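Local coordinates for protein catechol 1,2-dioxygenase (Pseudomonas putida, PDB 2AZQ) that probably catalyses the iron(III)-dependent intradiol cleavage of catechol by dioxygen to cis,cis-muconate in the beta-ketoadipate pathway, at residues T151-H156 / R176-T181. Sequence-based numbering, arbitrary orientation.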
ATOM      1  N   THR A 151     -13.904  29.492 -13.362  1.00  5.62           N
ATOM      2  CA  THR A 151     -14.687  28.413 -12.765  1.00  3.63           C
ATOM      3  C   THR A 151     -14.296  28.158 -11.325  1.00  2.00           C
ATOM      4  O   THR A 151     -13.125  27.974 -11.039  1.00  4.19           O
ATOM      5  CB  THR A 151     -14.480  27.102 -13.551  1.00  2.92           C
ATOM      6  OG1 THR A 151     -15.178  27.181 -14.794  1.00  2.60           O
ATOM      7  CG2 THR A 151     -14.967  25.904 -12.756  1.00  4.22           C
ATOM      8  N   VAL A 152     -15.237  28.198 -10.398  1.00  2.00           N
ATOM      9  CA  VAL A 152     -14.847  27.853  -9.040  1.00  2.24           C
ATOM     10  C   VAL A 152     -15.553  26.518  -8.791  1.00  2.00           C
ATOM     11  O   VAL A 152     -16.799  26.434  -8.799  1.00  2.00           O
ATOM     12  CB  VAL A 152     -15.223  28.924  -7.936  1.00  2.00           C
ATOM     13  CG1 VAL A 152     -15.521  30.281  -8.554  1.00  2.00           C
ATOM     14  CG2 VAL A 152     -16.334  28.402  -7.043  1.00  4.46           C
ATOM     15  N   ASP A 153     -14.722  25.482  -8.638  1.00  2.00           N
ATOM     16  CA  ASP A 153     -15.129  24.088  -8.415  1.00  2.00           C
ATOM     17  C   ASP A 153     -15.102  23.774  -6.910  1.00  2.57           C
ATOM     18  O   ASP A 153     -14.009  23.618  -6.352  1.00  3.00           O
ATOM     19  CB  ASP A 153     -14.123  23.192  -9.104  1.00  2.00           C
ATOM     20  CG  ASP A 153     -14.695  21.871  -9.504  1.00  3.29           C
ATOM     21  OD1 ASP A 153     -15.524  21.335  -8.729  1.00  4.19           O
ATOM     22  OD2 ASP A 153     -14.278  21.369 -10.581  1.00  2.00           O
ATOM     23  N   LEU A 154     -16.266  23.650  -6.263  1.00  2.00           N
ATOM     24  CA  LEU A 154     -16.285  23.401  -4.818  1.00  2.00           C
ATOM     25  C   LEU A 154     -17.050  22.193  -4.295  1.00  2.00           C
ATOM     26  O   LEU A 154     -18.087  21.801  -4.826  1.00  2.00           O
ATOM     27  CB  LEU A 154     -16.798  24.644  -4.062  1.00  2.00           C
ATOM     28  CG  LEU A 154     -18.281  25.075  -4.120  1.00  2.21           C
ATOM     29  CD1 LEU A 154     -18.444  26.300  -3.214  1.00  2.07           C
ATOM     30  CD2 LEU A 154     -18.739  25.383  -5.537  1.00  2.00           C
ATOM     31  N   TRP A 155     -16.525  21.614  -3.219  1.00  2.14           N
ATOM     32  CA  TRP A 155     -17.145  20.453  -2.587  1.00  2.01           C
ATOM     33  C   TRP A 155     -16.911  20.505  -1.077  1.00  2.00           C
ATOM     34  O   TRP A 155     -15.868  20.979  -0.642  1.00  2.37           O
ATOM     35  CB  TRP A 155     -16.589  19.154  -3.203  1.00  2.00           C
ATOM     36  CG  TRP A 155     -15.107  18.846  -3.011  1.00  2.00           C
ATOM     37  CD1 TRP A 155     -14.576  17.904  -2.167  1.00  2.00           C
ATOM     38  CD2 TRP A 155     -13.981  19.394  -3.740  1.00  2.00           C
ATOM     39  NE1 TRP A 155     -13.207  17.825  -2.325  1.00  2.00           N
ATOM     40  CE2 TRP A 155     -12.813  18.724  -3.280  1.00  2.00           C
ATOM     41  CE3 TRP A 155     -13.845  20.376  -4.730  1.00  2.00           C
ATOM     42  CZ2 TRP A 155     -11.535  19.004  -3.771  1.00  2.00           C
ATOM     43  CZ3 TRP A 155     -12.560  20.654  -5.219  1.00  2.79           C
ATOM     44  CH2 TRP A 155     -11.426  19.965  -4.733  1.00  2.00           C
ATOM     45  N   HIS A 156     -17.890  20.067  -0.286  1.00  2.00           N
ATOM     46  CA  HIS A 156     -17.741  20.066   1.169  1.00  2.51           C
ATOM     47  C   HIS A 156     -18.673  19.066   1.817  1.00  2.90           C
ATOM     48  O   HIS A 156     -19.635  18.601   1.180  1.00  4.38           O
ATOM     49  CB  HIS A 156     -17.943  21.475   1.763  1.00  2.85           C
ATOM     50  CG  HIS A 156     -19.365  21.974   1.766  1.00  3.71           C
ATOM     51  ND1 HIS A 156     -20.318  21.523   2.656  1.00  3.59           N
ATOM     52  CD2 HIS A 156     -19.975  22.936   1.028  1.00  4.07           C
ATOM     53  CE1 HIS A 156     -21.449  22.182   2.469  1.00  2.00           C
ATOM     54  NE2 HIS A 156     -21.269  23.045   1.486  1.00  4.00           N
ATOM     55  N   ARG A 176     -21.804  19.645  -4.144  1.00  2.67           N
ATOM     56  CA  ARG A 176     -20.763  19.645  -5.180  1.00  3.34           C
ATOM     57  C   ARG A 176     -21.197  20.438  -6.415  1.00  2.32           C
ATOM     58  O   ARG A 176     -22.195  20.107  -7.054  1.00  2.00           O
ATOM     59  CB  ARG A 176     -20.435  18.208  -5.594  1.00  5.39           C
ATOM     60  CG  ARG A 176     -19.632  17.421  -4.555  1.00  8.94           C
ATOM     61  CD  ARG A 176     -19.592  15.902  -4.816  1.00  8.32           C
ATOM     62  NE  ARG A 176     -18.754  15.218  -3.835  1.00  9.29           N
ATOM     63  CZ  ARG A 176     -17.431  15.282  -3.842  1.00  9.36           C
ATOM     64  NH1 ARG A 176     -16.829  15.995  -4.792  1.00 10.87           N
ATOM     65  NH2 ARG A 176     -16.725  14.672  -2.903  1.00  5.51           N
ATOM     66  N   ARG A 177     -20.443  21.473  -6.764  1.00  2.00           N
ATOM     67  CA  ARG A 177     -20.797  22.279  -7.926  1.00  2.72           C
ATOM     68  C   ARG A 177     -19.647  23.051  -8.600  1.00  3.21           C
ATOM     69  O   ARG A 177     -18.598  23.359  -8.013  1.00  2.00           O
ATOM     70  CB  ARG A 177     -21.883  23.322  -7.558  1.00  4.01           C
ATOM     71  CG  ARG A 177     -23.253  22.808  -7.115  1.00  7.48           C
ATOM     72  CD  ARG A 177     -24.046  22.182  -8.261  1.00  9.65           C
ATOM     73  NE  ARG A 177     -25.385  21.772  -7.835  1.00 12.83           N
ATOM     74  CZ  ARG A 177     -25.665  20.775  -6.988  1.00 13.34           C
ATOM     75  NH1 ARG A 177     -26.927  20.509  -6.682  1.00 12.26           N
ATOM     76  NH2 ARG A 177     -24.701  20.028  -6.468  1.00 13.75           N
ATOM     77  N   ARG A 178     -19.875  23.382  -9.859  1.00  3.65           N
ATOM     78  CA  ARG A 178     -18.933  24.185 -10.591  1.00  3.98           C
ATOM     79  C   ARG A 178     -19.671  25.478 -10.937  1.00  4.74           C
ATOM     80  O   ARG A 178     -20.595  25.489 -11.755  1.00  4.68           O
ATOM     81  CB  ARG A 178     -18.439  23.447 -11.830  1.00  3.55           C
ATOM     82  CG  ARG A 178     -17.213  22.562 -11.596  1.00  2.00           C
ATOM     83  CD  ARG A 178     -16.818  21.869 -12.897  1.00  2.00           C
ATOM     84  NE  ARG A 178     -17.849  20.914 -13.274  1.00  2.32           N
ATOM     85  CZ  ARG A 178     -18.070  20.476 -14.509  1.00  5.75           C
ATOM     86  NH1 ARG A 178     -17.333  20.900 -15.521  1.00  6.46           N
ATOM     87  NH2 ARG A 178     -19.045  19.606 -14.733  1.00  8.54           N
ATOM     88  N   ILE A 179     -19.273  26.551 -10.252  1.00  5.99           N
ATOM     89  CA  ILE A 179     -19.861  27.889 -10.423  1.00  7.22           C
ATOM     90  C   ILE A 179     -19.029  28.741 -11.376  1.00  5.91           C
ATOM     91  O   ILE A 179     -17.835  28.873 -11.177  1.00  5.03           O
ATOM     92  CB  ILE A 179     -19.945  28.643  -9.047  1.00  6.61           C
ATOM     93  CG1 ILE A 179     -20.934  27.950  -8.113  1.00  7.12           C
ATOM     94  CG2 ILE A 179     -20.413  30.054  -9.255  1.00  9.17           C
ATOM     95  CD1 ILE A 179     -20.974  28.512  -6.710  1.00  4.54           C
ATOM     96  N   ILE A 180     -19.654  29.302 -12.408  1.00  7.01           N
ATOM     97  CA  ILE A 180     -18.950  30.186 -13.372  1.00  9.88           C
ATOM     98  C   ILE A 180     -19.058  31.645 -12.909  1.00 10.58           C
ATOM     99  O   ILE A 180     -20.166  32.136 -12.709  1.00 13.04           O
ATOM    100  CB  ILE A 180     -19.593  30.187 -14.779  1.00  8.81           C
ATOM    101  CG1 ILE A 180     -19.730  28.760 -15.326  1.00  6.43           C
ATOM    102  CG2 ILE A 180     -18.796  31.092 -15.681  1.00  8.23           C
ATOM    103  CD1 ILE A 180     -18.478  27.972 -15.347  1.00  6.48           C
ATOM    104  N   THR A 181     -17.954  32.361 -12.749  1.00 10.74           N
ATOM    105  CA  THR A 181     -18.103  33.750 -12.292  1.00 11.50           C
ATOM    106  C   THR A 181     -18.752  34.654 -13.342  1.00 12.52           C
ATOM    107  O   THR A 181     -18.520  34.476 -14.532  1.00 12.16           O
ATOM    108  CB  THR A 181     -16.743  34.387 -11.823  1.00  9.01           C
ATOM    109  OG1 THR A 181     -15.721  34.199 -12.809  1.00  5.72           O
ATOM    110  CG2 THR A 181     -16.313  33.794 -10.505  1.00  7.57           C
TER
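Two antiparallel strands of the beta core of this intradiol dioxygenase, 151-155 and 176-180, pair Val-152 with Ile-179 and Leu-154 with Arg-177 as hydrogen-bonded pairs, and Thr-151, Asp-153 and Trp-155 with Ile-180, Arg-178 and Arg-176 as non-hydrogen-bonded ones. Of the four backbone bonds, Val-152 N to Ile-179 O is 2.8 Å long and nearly straight. Strand 217-227 pairs with 151-155, and 116-118 runs parallel to 176-180, so both strands have a neighbour on each side within the sheet.

Val-152, Leu-154 and Ile-179 form the apolar part of one face, which Arg-177 shares with the end of its side chain turned away. Val-152 and Ile-179 run side by side, and the Leu-154 methyl CD2 lies 4.0 Å from Ile-179 CD1; Tyr-187 of strand 186-192 packs against both Val-152 and Ile-179.

The other face is more polar. The Asp-153 carboxylate lies alongside the aliphatic part of Arg-178, its OD2 3.3 Å from Arg-178 CG. The Arg-178 chain bends about its CG-CD bond (chi3 -67°), and its NE stays 4.5 Å from Asp-153 OD2, too far for a salt bridge. Each polar end has a partner outside the pair: Asp-153 OD2 is hydrogen-bonded to Tyr-110 OH, and Arg-178 NH2 to Ala-114 O. Replacing Asp-153 by alanine removes the carboxylate, which would probably leave Tyr-110 OH without this partner and Arg-178 CG and CD without their neighbour.

Further along this face the strands reach the iron site. The Trp-155 ring stacks on iron ligand His-223 and lies close to Tyr-163, another ligand. From CG to NE Arg-176 is extended, which carries its guanidinium to Trp-155 with the two planes only 14° apart; Arg-176 NH2 is hydrogen-bonded to Leu-109 O, while Arg-176 NH1 comes 3.5 Å from Trp-155 CB, which sits over one guanidinium face.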